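Local coordinates for protein lipoteichoic acid primase (Listeria monocytogenes, PDB 4UOP) that belongs to the sulfatase-like family of alpha/beta enzymes and holds a magnesium ion in the metal site of its extracellular catalytic domain, at residues 102-113 with 121-131; 305-313 with 399-407. All blocks are in the same frame, centred on the assembly; numbering follows the deposited sequence.

Contact 1: 102-113 with 121-131. With MG (magnesium ion), chain J.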
ATOM      1  N   THR B 102       0.041   2.591  14.338  1.00 18.61           N
ATOM      2  CA  THR B 102      -0.635   3.368  13.324  1.00 19.23           C
ATOM      3  C   THR B 102       0.289   3.419  12.113  1.00 19.32           C
ATOM      4  O   THR B 102       1.029   4.395  11.925  1.00 21.01           O
ATOM      5  CB  THR B 102      -0.984   4.801  13.811  1.00 19.69           C
ATOM      6  OG1 THR B 102       0.189   5.509  14.238  1.00 19.63           O
ATOM      7  CG2 THR B 102      -1.976   4.746  14.957  1.00 20.76           C
ATOM      8  N   VAL B 103       0.274   2.347  11.330  1.00 19.47           N
ATOM      9  CA  VAL B 103       1.193   2.209  10.207  1.00 19.50           C
ATOM     10  C   VAL B 103       0.431   1.860   8.950  1.00 20.65           C
ATOM     11  O   VAL B 103      -0.758   1.568   9.004  1.00 21.09           O
ATOM     12  CB  VAL B 103       2.316   1.173  10.479  1.00 20.11           C
ATOM     13  CG1 VAL B 103       3.129   1.568  11.702  1.00 20.39           C
ATOM     14  CG2 VAL B 103       1.769  -0.229  10.652  1.00 20.81           C
ATOM     15  N   SER B 104       1.123   1.889   7.819  1.00 22.46           N
ATOM     16  CA  SER B 104       0.510   1.659   6.528  1.00 25.20           C
ATOM     17  C   SER B 104       1.431   0.781   5.657  1.00 27.90           C
ATOM     18  O   SER B 104       1.793  -0.316   6.076  1.00 27.47           O
ATOM     19  CB  SER B 104       0.249   3.030   5.890  1.00 27.36           C
ATOM     20  OG  SER B 104      -0.385   2.861   4.664  1.00 32.50           O
ATOM     21  N   LYS B 105       1.833   1.281   4.486  1.00 29.83           N
ATOM     22  CA  LYS B 105       2.561   0.508   3.478  1.00 32.33           C
ATOM     23  C   LYS B 105       3.974   0.123   3.901  1.00 30.48           C
ATOM     24  O   LYS B 105       4.466  -0.962   3.586  1.00 31.11           O
ATOM     25  CB  LYS B 105       2.701   1.365   2.193  1.00 36.58           C
ATOM     26  CG  LYS B 105       1.725   1.023   1.084  1.00 40.39           C
ATOM     27  CD  LYS B 105       1.795   2.003  -0.106  1.00 44.42           C
ATOM     28  CE  LYS B 105       2.643   1.419  -1.246  1.00 46.54           C
ATOM     29  NZ  LYS B 105       3.209   2.408  -2.214  1.00 49.15           N
ATOM     30  N   SER B 106       4.639   1.036   4.587  1.00 27.81           N
ATOM     31  CA  SER B 106       6.038   0.852   4.970  1.00 28.29           C
ATOM     32  C   SER B 106       6.155   0.886   6.494  1.00 25.14           C
ATOM     33  O   SER B 106       6.418   1.925   7.083  1.00 24.17           O
ATOM     34  CB  SER B 106       6.875   1.949   4.321  1.00 31.18           C
ATOM     35  OG  SER B 106       8.257   1.699   4.491  1.00 36.69           O
ATOM     36  N   ASN B 107       5.968  -0.263   7.126  1.00 21.44           N
ATOM     37  CA  ASN B 107       5.596  -0.270   8.539  1.00 21.40           C
ATOM     38  C   ASN B 107       6.557   0.476   9.500  1.00 20.72           C
ATOM     39  O   ASN B 107       6.125   1.380  10.220  1.00 19.95           O
ATOM     40  CB  ASN B 107       5.241  -1.673   9.020  1.00 22.33           C
ATOM     41  CG  ASN B 107       6.270  -2.719   8.650  1.00 23.34           C
ATOM     42  OD1 ASN B 107       7.400  -2.410   8.266  1.00 24.21           O
ATOM     43  ND2 ASN B 107       5.874  -3.990   8.785  1.00 25.08           N
ATOM     44  N   THR B 108       7.845   0.143   9.469  1.00 18.76           N
ATOM     45  CA  THR B 108       8.812   0.793  10.340  1.00 18.67           C
ATOM     46  C   THR B 108       8.868   2.318  10.106  1.00 18.83           C
ATOM     47  O   THR B 108       8.828   3.091  11.052  1.00 17.89           O
ATOM     48  CB  THR B 108      10.224   0.212  10.176  1.00 19.35           C
ATOM     49  OG1 THR B 108      10.179  -1.216  10.280  1.00 19.20           O
ATOM     50  CG2 THR B 108      11.148   0.769  11.254  1.00 19.55           C
ATOM     51  N   ALA B 109       8.951   2.715   8.837  1.00 17.99           N
ATOM     52  CA  ALA B 109       8.994   4.120   8.472  1.00 19.10           C
ATOM     53  C   ALA B 109       7.689   4.844   8.789  1.00 18.93           C
ATOM     54  O   ALA B 109       7.714   6.024   9.146  1.00 19.40           O
ATOM     55  CB  ALA B 109       9.362   4.287   7.009  1.00 19.08           C
ATOM     56  N   ASP B 110       6.557   4.162   8.629  1.00 18.77           N
ATOM     57  CA  ASP B 110       5.266   4.726   8.997  1.00 19.91           C
ATOM     58  C   ASP B 110       5.156   4.950  10.510  1.00 19.06           C
ATOM     59  O   ASP B 110       4.527   5.913  10.947  1.00 16.93           O
ATOM     60  CB  ASP B 110       4.111   3.847   8.509  1.00 21.37           C
ATOM     61  CG  ASP B 110       3.961   3.860   6.995  1.00 24.32           C
ATOM     62  OD1 ASP B 110       4.489   4.784   6.332  1.00 26.11           O
ATOM     63  OD2 ASP B 110       3.288   2.958   6.470  1.00 28.26           O
ATOM     64  N   ALA B 111       5.786   4.083  11.298  1.00 17.30           N
ATOM     65  CA  ALA B 111       5.838   4.289  12.734  1.00 17.30           C
ATOM     66  C   ALA B 111       6.598   5.564  13.055  1.00 17.27           C
ATOM     67  O   ALA B 111       6.124   6.405  13.820  1.00 16.42           O
ATOM     68  CB  ALA B 111       6.468   3.094  13.419  1.00 17.02           C
ATOM     69  N   GLU B 112       7.784   5.715  12.462  1.00 17.43           N
ATOM     70  CA  GLU B 112       8.580   6.908  12.651  1.00 17.36           C
ATOM     71  C   GLU B 112       7.796   8.138  12.210  1.00 17.06           C
ATOM     72  O   GLU B 112       7.790   9.146  12.916  1.00 16.22           O
ATOM     73  CB  GLU B 112       9.875   6.815  11.859  1.00 18.17           C
ATOM     74  CG  GLU B 112      10.864   5.775  12.388  1.00 19.53           C
ATOM     75  CD  GLU B 112      12.209   5.896  11.693  1.00 21.26           C
ATOM     76  OE1 GLU B 112      12.943   6.849  12.002  1.00 21.57           O
ATOM     77  OE2 GLU B 112      12.507   5.044  10.820  1.00 23.73           O
ATOM     78  N   TRP B 113       7.163   8.051  11.039  1.00 17.49           N
ATOM     79  CA  TRP B 113       6.346   9.155  10.523  1.00 18.02           C
ATOM     80  C   TRP B 113       5.304   9.612  11.546  1.00 18.81           C
ATOM     81  O   TRP B 113       5.152  10.828  11.812  1.00 18.71           O
ATOM     82  CB  TRP B 113       5.650   8.755   9.208  1.00 18.29           C
ATOM     83  CG  TRP B 113       4.760   9.844   8.700  1.00 18.45           C
ATOM     84  CD1 TRP B 113       3.455  10.042   9.013  1.00 19.47           C
ATOM     85  CD2 TRP B 113       5.134  10.933   7.850  1.00 18.95           C
ATOM     86  NE1 TRP B 113       2.981  11.178   8.397  1.00 18.49           N
ATOM     87  CE2 TRP B 113       3.992  11.741   7.674  1.00 18.86           C
ATOM     88  CE3 TRP B 113       6.318  11.294   7.207  1.00 19.41           C
ATOM     89  CZ2 TRP B 113       4.006  12.890   6.888  1.00 20.08           C
ATOM     90  CZ3 TRP B 113       6.328  12.436   6.426  1.00 19.99           C
ATOM     91  CH2 TRP B 113       5.184  13.213   6.269  1.00 19.39           C
ATOM     92  N   PRO B 121       0.063   8.106   8.534  1.00 21.20           N
ATOM     93  CA  PRO B 121       0.723   7.635   7.328  1.00 21.95           C
ATOM     94  C   PRO B 121      -0.304   7.546   6.215  1.00 21.18           C
ATOM     95  O   PRO B 121      -1.502   7.485   6.488  1.00 21.58           O
ATOM     96  CB  PRO B 121       1.250   6.257   7.717  1.00 22.05           C
ATOM     97  CG  PRO B 121       0.410   5.835   8.854  1.00 24.07           C
ATOM     98  CD  PRO B 121      -0.050   7.067   9.566  1.00 22.02           C
ATOM     99  N   SER B 122       0.154   7.598   4.981  1.00 21.97           N
ATOM    100  CA  SER B 122      -0.753   7.599   3.844  1.00 24.07           C
ATOM    101  C   SER B 122      -1.401   6.236   3.627  1.00 26.19           C
ATOM    102  O   SER B 122      -0.849   5.201   4.028  1.00 25.38           O
ATOM    103  CB  SER B 122      -0.004   8.049   2.590  1.00 24.80           C
ATOM    104  OG  SER B 122      -0.802   7.924   1.442  1.00 26.54           O
ATOM    105  N   GLY B 123      -2.580   6.238   3.006  1.00 27.01           N
ATOM    106  CA  GLY B 123      -3.217   5.001   2.541  1.00 32.22           C
ATOM    107  C   GLY B 123      -2.595   4.502   1.237  1.00 35.70           C
ATOM    108  O   GLY B 123      -2.809   3.364   0.843  1.00 37.44           O
ATOM    109  N   TYR B 124      -1.821   5.364   0.581  1.00 40.80           N
ATOM    110  CA  TYR B 124      -1.359   5.167  -0.799  1.00 45.88           C
ATOM    111  C   TYR B 124       0.174   5.245  -0.903  1.00 46.17           C
ATOM    112  O   TYR B 124       0.798   4.344  -1.454  1.00 49.38           O
ATOM    113  CB  TYR B 124      -2.034   6.240  -1.674  1.00 50.47           C
ATOM    114  CG  TYR B 124      -1.672   6.293  -3.152  1.00 56.64           C
ATOM    115  CD1 TYR B 124      -0.462   6.842  -3.576  1.00 60.57           C
ATOM    116  CD2 TYR B 124      -2.573   5.866  -4.134  1.00 61.19           C
ATOM    117  CE1 TYR B 124      -0.136   6.918  -4.923  1.00 62.69           C
ATOM    118  CE2 TYR B 124      -2.258   5.942  -5.487  1.00 62.60           C
ATOM    119  CZ  TYR B 124      -1.038   6.469  -5.875  1.00 64.08           C
ATOM    120  OH  TYR B 124      -0.713   6.550  -7.211  1.00 65.90           O
ATOM    121  N   TYR B 125       0.764   6.326  -0.381  1.00 43.49           N
ATOM    122  CA  TYR B 125       2.224   6.551  -0.414  1.00 40.40           C
ATOM    123  C   TYR B 125       2.990   5.980   0.791  1.00 34.55           C
ATOM    124  O   TYR B 125       2.403   5.622   1.803  1.00 33.91           O
ATOM    125  CB  TYR B 125       2.522   8.056  -0.425  1.00 42.89           C
ATOM    126  CG  TYR B 125       1.879   8.861  -1.526  1.00 45.46           C
ATOM    127  CD1 TYR B 125       2.290   8.725  -2.849  1.00 48.25           C
ATOM    128  CD2 TYR B 125       0.883   9.797  -1.237  1.00 47.39           C
ATOM    129  CE1 TYR B 125       1.710   9.482  -3.859  1.00 49.36           C
ATOM    130  CE2 TYR B 125       0.300  10.559  -2.238  1.00 50.45           C
ATOM    131  CZ  TYR B 125       0.716  10.395  -3.546  1.00 51.20           C
ATOM    132  OH  TYR B 125       0.142  11.150  -4.538  1.00 55.41           O
ATOM    133  N   THR B 126       4.313   5.900   0.647  1.00 30.96           N
ATOM    134  CA  THR B 126       5.230   5.884   1.791  1.00 27.84           C
ATOM    135  C   THR B 126       5.614   7.341   2.032  1.00 25.95           C
ATOM    136  O   THR B 126       6.333   7.945   1.227  1.00 24.66           O
ATOM    137  CB  THR B 126       6.477   5.014   1.529  1.00 28.44           C
ATOM    138  OG1 THR B 126       6.074   3.647   1.426  1.00 30.67           O
ATOM    139  CG2 THR B 126       7.469   5.123   2.653  1.00 28.83           C
ATOM    140  N   ASN B 127       5.119   7.914   3.122  1.00 24.86           N
ATOM    141  CA  ASN B 127       5.256   9.350   3.349  1.00 25.39           C
ATOM    142  C   ASN B 127       6.698   9.800   3.481  1.00 23.78           C
ATOM    143  O   ASN B 127       7.032  10.910   3.072  1.00 23.77           O
ATOM    144  CB  ASN B 127       4.415   9.813   4.554  1.00 25.86           C
ATOM    145  CG  ASN B 127       2.949   9.983   4.203  1.00 28.25           C
ATOM    146  OD1 ASN B 127       2.563   9.886   3.037  1.00 31.40           O
ATOM    147  ND2 ASN B 127       2.127  10.218   5.200  1.00 28.80           N
ATOM    148  N   THR B 128       7.559   8.947   4.040  1.00 21.77           N
ATOM    149  CA  THR B 128       8.952   9.331   4.197  1.00 22.31           C
ATOM    150  C   THR B 128       9.619   9.489   2.826  1.00 22.54           C
ATOM    151  O   THR B 128      10.562  10.254   2.696  1.00 21.19           O
ATOM    152  CB  THR B 128       9.755   8.345   5.082  1.00 22.49           C
ATOM    153  OG1 THR B 128       9.754   7.042   4.498  1.00 22.67           O
ATOM    154  CG2 THR B 128       9.162   8.289   6.486  1.00 22.45           C
ATOM    155  N   GLN B 129       9.119   8.767   1.823  1.00 23.51           N
ATOM    156  CA  GLN B 129       9.601   8.894   0.441  1.00 26.93           C
ATOM    157  C   GLN B 129       8.979  10.112  -0.215  1.00 26.94           C
ATOM    158  O   GLN B 129       9.674  11.017  -0.643  1.00 30.15           O
ATOM    159  CB  GLN B 129       9.224   7.661  -0.380  1.00 28.98           C
ATOM    160  CG  GLN B 129       9.969   6.400   0.027  1.00 32.36           C
ATOM    161  CD  GLN B 129      11.283   6.217  -0.707  1.00 33.98           C
ATOM    162  OE1 GLN B 129      11.743   7.103  -1.443  1.00 34.42           O
ATOM    163  NE2 GLN B 129      11.895   5.055  -0.516  1.00 34.98           N
ATOM    164  N   THR B 130       7.659  10.126  -0.274  1.00 27.85           N
ATOM    165  CA  THR B 130       6.923  11.148  -1.019  1.00 27.80           C
ATOM    166  C   THR B 130       7.094  12.561  -0.469  1.00 28.98           C
ATOM    167  O   THR B 130       7.078  13.530  -1.242  1.00 27.27           O
ATOM    168  CB  THR B 130       5.432  10.787  -1.069  1.00 29.80           C
ATOM    169  OG1 THR B 130       5.299   9.470  -1.613  1.00 32.63           O
ATOM    170  CG2 THR B 130       4.635  11.778  -1.934  1.00 29.77           C
ATOM    171  N   TYR B 131       7.253  12.700   0.848  1.00 25.79           N
ATOM    172  CA  TYR B 131       7.296  14.036   1.453  1.00 25.67           C
ATOM    173  C   TYR B 131       8.637  14.388   2.092  1.00 25.09           C
ATOM    174  O   TYR B 131       8.749  15.360   2.848  1.00 23.80           O
ATOM    175  CB  TYR B 131       6.142  14.180   2.440  1.00 25.97           C
ATOM    176  CG  TYR B 131       4.802  14.024   1.773  1.00 26.44           C
ATOM    177  CD1 TYR B 131       4.313  15.014   0.925  1.00 26.53           C
ATOM    178  CD2 TYR B 131       4.036  12.870   1.950  1.00 27.66           C
ATOM    179  CE1 TYR B 131       3.095  14.874   0.296  1.00 28.51           C
ATOM    180  CE2 TYR B 131       2.809  12.726   1.323  1.00 28.10           C
ATOM    181  CZ  TYR B 131       2.341  13.734   0.502  1.00 28.73           C
ATOM    182  OH  TYR B 131       1.127  13.600  -0.118  1.00 30.13           O
TER
HETATM  183 MG    MG J1616       9.544  -2.584  11.739  1.00 10.93          MG
HETATM  184  O   HOH W   1       9.685  -3.776   9.876  1.00 21.74           O
HETATM  185  O   HOH W   2       6.397   6.521   5.778  1.00 32.42           O

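Contact 2: 305-313 with 399-407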
ATOM      1  N   THR B 305      -4.275  -9.576  28.895  1.00 23.52           N
ATOM      2  CA  THR B 305      -5.022  -8.352  28.538  1.00 23.91           C
ATOM      3  C   THR B 305      -5.562  -8.452  27.122  1.00 22.83           C
ATOM      4  O   THR B 305      -5.696  -7.455  26.414  1.00 22.65           O
ATOM      5  CB  THR B 305      -4.160  -7.086  28.741  1.00 25.13           C
ATOM      6  OG1 THR B 305      -2.921  -7.196  28.015  1.00 24.81           O
ATOM      7  CG2 THR B 305      -3.869  -6.880  30.217  1.00 25.80           C
ATOM      8  N   GLN B 306      -5.920  -9.675  26.732  1.00 22.69           N
ATOM      9  CA  GLN B 306      -6.406  -9.980  25.406  1.00 21.55           C
ATOM     10  C   GLN B 306      -7.601  -9.125  25.036  1.00 22.03           C
ATOM     11  O   GLN B 306      -8.522  -8.932  25.843  1.00 21.59           O
ATOM     12  CB  GLN B 306      -6.804 -11.460  25.331  1.00 22.43           C
ATOM     13  CG  GLN B 306      -7.426 -11.910  24.027  1.00 23.17           C
ATOM     14  CD  GLN B 306      -7.789 -13.398  24.025  1.00 24.12           C
ATOM     15  OE1 GLN B 306      -7.879 -14.025  25.077  1.00 25.94           O
ATOM     16  NE2 GLN B 306      -7.992 -13.957  22.850  1.00 24.58           N
ATOM     17  N   LEU B 307      -7.586  -8.640  23.804  1.00 21.53           N
ATOM     18  CA  LEU B 307      -8.772  -8.095  23.183  1.00 22.26           C
ATOM     19  C   LEU B 307      -9.341  -9.183  22.266  1.00 23.30           C
ATOM     20  O   LEU B 307      -8.654  -9.695  21.366  1.00 22.05           O
ATOM     21  CB  LEU B 307      -8.433  -6.841  22.384  1.00 21.97           C
ATOM     22  CG  LEU B 307      -7.556  -5.791  23.067  1.00 22.04           C
ATOM     23  CD1 LEU B 307      -7.382  -4.596  22.147  1.00 22.16           C
ATOM     24  CD2 LEU B 307      -8.082  -5.367  24.430  1.00 22.03           C
ATOM     25  N   LYS B 308     -10.591  -9.552  22.494  1.00 23.47           N
ATOM     26  CA  LYS B 308     -11.217 -10.599  21.700  1.00 24.79           C
ATOM     27  C   LYS B 308     -11.836  -9.988  20.457  1.00 26.34           C
ATOM     28  O   LYS B 308     -13.036 -10.127  20.206  1.00 25.94           O
ATOM     29  CB  LYS B 308     -12.247 -11.376  22.534  1.00 26.28           C
ATOM     30  CG  LYS B 308     -11.613 -12.176  23.655  1.00 28.20           C
ATOM     31  CD  LYS B 308     -12.641 -13.036  24.381  1.00 31.08           C
ATOM     32  CE  LYS B 308     -12.141 -13.487  25.746  1.00 34.47           C
ATOM     33  NZ  LYS B 308     -13.163 -14.305  26.463  1.00 37.24           N
ATOM     34  N   ALA B 309     -10.988  -9.316  19.681  1.00 25.04           N
ATOM     35  CA  ALA B 309     -11.365  -8.746  18.414  1.00 26.35           C
ATOM     36  C   ALA B 309     -10.093  -8.691  17.600  1.00 27.62           C
ATOM     37  O   ALA B 309      -9.032  -8.390  18.144  1.00 27.16           O
ATOM     38  CB  ALA B 309     -11.937  -7.353  18.608  1.00 26.86           C
ATOM     39  N   GLU B 310     -10.172  -9.022  16.319  1.00 28.38           N
ATOM     40  CA  GLU B 310      -9.007  -8.912  15.452  1.00 29.32           C
ATOM     41  C   GLU B 310      -9.299  -7.928  14.322  1.00 27.64           C
ATOM     42  O   GLU B 310     -10.427  -7.840  13.845  1.00 26.97           O
ATOM     43  CB  GLU B 310      -8.525 -10.283  14.936  1.00 34.24           C
ATOM     44  CG  GLU B 310      -7.943 -11.208  16.017  1.00 36.42           C
ATOM     45  CD  GLU B 310      -6.468 -10.962  16.430  1.00 39.37           C
ATOM     46  OE1 GLU B 310      -5.883  -9.836  16.276  1.00 32.98           O
ATOM     47  OE2 GLU B 310      -5.871 -11.949  16.956  1.00 37.80           O
ATOM     48  N   PRO B 311      -8.281  -7.159  13.903  1.00 26.24           N
ATOM     49  CA  PRO B 311      -6.875  -7.300  14.308  1.00 25.82           C
ATOM     50  C   PRO B 311      -6.463  -6.520  15.557  1.00 24.35           C
ATOM     51  O   PRO B 311      -5.262  -6.353  15.797  1.00 25.10           O
ATOM     52  CB  PRO B 311      -6.135  -6.776  13.090  1.00 25.34           C
ATOM     53  CG  PRO B 311      -7.012  -5.673  12.615  1.00 25.54           C
ATOM     54  CD  PRO B 311      -8.424  -6.153  12.839  1.00 25.36           C
ATOM     55  N   ALA B 312      -7.439  -6.076  16.355  1.00 23.20           N
ATOM     56  CA  ALA B 312      -7.170  -5.271  17.524  1.00 21.37           C
ATOM     57  C   ALA B 312      -6.132  -5.898  18.431  1.00 21.03           C
ATOM     58  O   ALA B 312      -5.202  -5.215  18.857  1.00 19.84           O
ATOM     59  CB  ALA B 312      -8.455  -5.001  18.313  1.00 22.23           C
ATOM     60  N   ASP B 313      -6.264  -7.184  18.732  1.00 20.43           N
ATOM     61  CA  ASP B 313      -5.357  -7.776  19.703  1.00 20.27           C
ATOM     62  C   ASP B 313      -3.907  -7.704  19.240  1.00 19.38           C
ATOM     63  O   ASP B 313      -3.055  -7.322  20.020  1.00 19.40           O
ATOM     64  CB  ASP B 313      -5.678  -9.221  20.038  1.00 20.95           C
ATOM     65  CG  ASP B 313      -4.995  -9.665  21.320  1.00 20.93           C
ATOM     66  OD1 ASP B 313      -5.064  -8.927  22.335  1.00 20.18           O
ATOM     67  OD2 ASP B 313      -4.360 -10.743  21.321  1.00 21.64           O
ATOM     68  N   ALA B 399     -19.256  -3.557  11.493  1.00 23.27           N
ATOM     69  CA  ALA B 399     -19.414  -4.247  12.758  1.00 23.87           C
ATOM     70  C   ALA B 399     -18.549  -3.620  13.843  1.00 22.57           C
ATOM     71  O   ALA B 399     -17.376  -3.333  13.609  1.00 22.83           O
ATOM     72  CB  ALA B 399     -19.055  -5.724  12.597  1.00 24.99           C
ATOM     73  N   ALA B 400     -19.156  -3.380  14.997  1.00 22.11           N
ATOM     74  CA  ALA B 400     -18.454  -2.971  16.193  1.00 20.70           C
ATOM     75  C   ALA B 400     -18.373  -4.183  17.095  1.00 21.95           C
ATOM     76  O   ALA B 400     -19.381  -4.874  17.329  1.00 20.80           O
ATOM     77  CB  ALA B 400     -19.176  -1.842  16.891  1.00 21.65           C
ATOM     78  N   THR B 401     -17.167  -4.462  17.570  1.00 20.53           N
ATOM     79  CA  THR B 401     -16.918  -5.615  18.408  1.00 20.97           C
ATOM     80  C   THR B 401     -16.280  -5.147  19.695  1.00 20.01           C
ATOM     81  O   THR B 401     -15.208  -4.536  19.671  1.00 19.42           O
ATOM     82  CB  THR B 401     -15.988  -6.609  17.690  1.00 21.87           C
ATOM     83  OG1 THR B 401     -16.566  -6.977  16.431  1.00 23.66           O
ATOM     84  CG2 THR B 401     -15.786  -7.868  18.517  1.00 23.39           C
ATOM     85  N   ASN B 402     -16.966  -5.394  20.807  1.00 19.36           N
ATOM     86  CA  ASN B 402     -16.414  -5.142  22.124  1.00 19.36           C
ATOM     87  C   ASN B 402     -15.199  -6.020  22.362  1.00 19.32           C
ATOM     88  O   ASN B 402     -15.099  -7.106  21.820  1.00 20.14           O
ATOM     89  CB  ASN B 402     -17.441  -5.438  23.214  1.00 19.54           C
ATOM     90  CG  ASN B 402     -18.614  -4.480  23.193  1.00 21.09           C
ATOM     91  OD1 ASN B 402     -18.435  -3.275  23.101  1.00 22.33           O
ATOM     92  ND2 ASN B 402     -19.824  -5.020  23.265  1.00 20.65           N
ATOM     93  N   TYR B 403     -14.305  -5.561  23.222  1.00 19.66           N
ATOM     94  CA  TYR B 403     -13.086  -6.312  23.495  1.00 20.12           C
ATOM     95  C   TYR B 403     -13.286  -7.594  24.299  1.00 21.35           C
ATOM     96  O   TYR B 403     -12.379  -8.422  24.362  1.00 20.72           O
ATOM     97  CB  TYR B 403     -12.038  -5.419  24.147  1.00 19.69           C
ATOM     98  CG  TYR B 403     -11.530  -4.318  23.250  1.00 18.64           C
ATOM     99  CD1 TYR B 403     -11.521  -4.441  21.857  1.00 18.63           C
ATOM    100  CD2 TYR B 403     -11.011  -3.163  23.796  1.00 19.63           C
ATOM    101  CE1 TYR B 403     -11.038  -3.425  21.047  1.00 18.58           C
ATOM    102  CE2 TYR B 403     -10.522  -2.145  23.001  1.00 18.97           C
ATOM    103  CZ  TYR B 403     -10.533  -2.276  21.633  1.00 18.60           C
ATOM    104  OH  TYR B 403     -10.039  -1.245  20.867  1.00 19.44           O
ATOM    105  N   ASP B 404     -14.465  -7.773  24.902  1.00 22.73           N
ATOM    106  CA  ASP B 404     -14.838  -9.085  25.440  1.00 23.67           C
ATOM    107  C   ASP B 404     -15.379 -10.056  24.384  1.00 23.92           C
ATOM    108  O   ASP B 404     -15.739 -11.194  24.715  1.00 25.41           O
ATOM    109  CB  ASP B 404     -15.836  -8.947  26.612  1.00 24.13           C
ATOM    110  CG  ASP B 404     -17.209  -8.367  26.192  1.00 25.15           C
ATOM    111  OD1 ASP B 404     -17.452  -8.137  24.987  1.00 24.53           O
ATOM    112  OD2 ASP B 404     -18.052  -8.155  27.097  1.00 26.67           O
ATOM    113  N   GLY B 405     -15.431  -9.628  23.121  1.00 22.75           N
ATOM    114  CA  GLY B 405     -15.864 -10.475  22.017  1.00 23.73           C
ATOM    115  C   GLY B 405     -17.316 -10.308  21.585  1.00 23.50           C
ATOM    116  O   GLY B 405     -17.713 -10.801  20.519  1.00 24.14           O
ATOM    117  N   THR B 406     -18.109  -9.613  22.391  1.00 22.94           N
ATOM    118  CA  THR B 406     -19.530  -9.438  22.083  1.00 23.51           C
ATOM    119  C   THR B 406     -19.734  -8.345  21.046  1.00 23.71           C
ATOM    120  O   THR B 406     -18.907  -7.435  20.894  1.00 22.14           O
ATOM    121  CB  THR B 406     -20.351  -9.103  23.338  1.00 23.23           C
ATOM    122  OG1 THR B 406     -19.910  -7.862  23.903  1.00 22.53           O
ATOM    123  CG2 THR B 406     -20.214 -10.208  24.371  1.00 24.19           C
ATOM    124  N   ASN B 407     -20.832  -8.455  20.321  1.00 22.86           N
ATOM    125  CA  ASN B 407     -21.191  -7.467  19.335  1.00 25.03           C
ATOM    126  C   ASN B 407     -21.630  -6.191  20.024  1.00 24.66           C
ATOM    127  O   ASN B 407     -22.196  -6.231  21.119  1.00 24.47           O
ATOM    128  CB  ASN B 407     -22.309  -7.988  18.428  1.00 26.66           C
ATOM    129  CG  ASN B 407     -22.619  -7.037  17.287  1.00 28.82           C
ATOM    130  OD1 ASN B 407     -23.708  -6.474  17.220  1.00 33.51           O
ATOM    131  ND2 ASN B 407     -21.655  -6.844  16.390  1.00 28.98           N
TER
HETATM  132  O   HOH W   3     -14.720 -12.475  27.219  1.00 38.73           O

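Contact 1: 102-113 with 121-131
Behind the magnesium site, the loop and first turns of helix 107-117 pack on 121-131: S104 meets S122, D110 meets P121 and W113 meets N127. The contact illustrates how a helix carrying a metal ligand is backed by a neighbouring segment: T108 OG1 binds magnesium at 2.1 Å from the first turn, while another side of the helix packs on 121-131. In the loop before the helix, S104 OG swings anti to its own nitrogen (chi1 -178°) and donates to S122 O; the modelled 2.5 Å is unusually short, its exact value less certain. S122 OG meanwhile accepts from the backbone nitrogens of Y124 and Y125, an ST turn and ST motif that shape the acceptor's own loop. P121 lies against the carboxylate of D110, with P121 CB 3.7 Å from D110 CG. That carboxylate is held at both oxygens: OD2 takes the S106 N-H from above its plane, and OD1 receives a water at 2.6 Å, which in turn accepts from T128 N at 3.2 Å. Further along, N127 CB sits squarely over one face of the W113 indole, 3.5 Å from the centroid of its six-membered ring and 8° off the normal. The amide plane of N127 is inclined 62° to the ring, and ND2 lies over the same face, 3.4 Å from W113 NE1; both are donors, so this is packing alone. E66, D284 and H285 complete the protein ligands of magnesium, strand 59-65 touches T108 through Q64, and helix 163-169 packs on T128 through F166.

Contact 2: 305-313 with 399-407
One face of the Y403 ring is covered by L307, whose CD1 stands 3.9 Å from the ring centroid and 8° off the normal, a CH-pi contact. The example is a beta-hairpin seated on a loop: N402 to G405 form a type I turn between the antiparallel strands 399-402 and 407-408, and the side chain of Y403, second residue of the turn, packs against 305-313. The second branch of the leucine, CD2, approaches Y403 CD2 at 3.7 Å, and the two side chains run side by side in the same direction. A309 CB comes to the ring edge near its plane, while A312 CB approaches Y403 CE1 obliquely. F383, F100 and Q98 also touch the Y403 side chain, and Y403 OH is bonded to T384 O. The backbones join where K308 N donates to Y403 O at 2.8 Å, a nearly straight bond (168°). K308 is the centre of an inverse gamma turn, and its carbonyl oxygen receives a CA-H...O contact from G405 CA at 3.4 Å. Its CB also starts toward the hairpin, but the extended chain then leads away, leaving NZ linked to D404 O through one water. The hairpin keeps its own shape through D404, whose OD1 accepts from T406 N in an Asx turn and, on its syn side, from T406 OG1 at 2.7 Å. T406 OG1 in turn accepts from N402 ND2 at 2.9 Å, lying within 9° of the N402 amide plane.

How the contacts relate
Both segments of contact 1 come earlier in the chain than either segment of contact 2; the centres of the two contacts are 26 Å apart and their nearest atoms about 10 Å apart, so they do not meet directly. Two sheets tie them together. Strand 94-100 of the mixed sheet touches contact 2 through N97, Q98 and F100, then runs on toward the loop that begins contact 1. The five-stranded antiparallel sheet supplies strand 399-402 to contact 2 and, through strand 371-373, V371 and E373 against T102 in contact 1. The pair therefore shows one smaller sheet meeting the sulfatase-like core at two places, one beside the metal-binding helix and one farther from the chain centre.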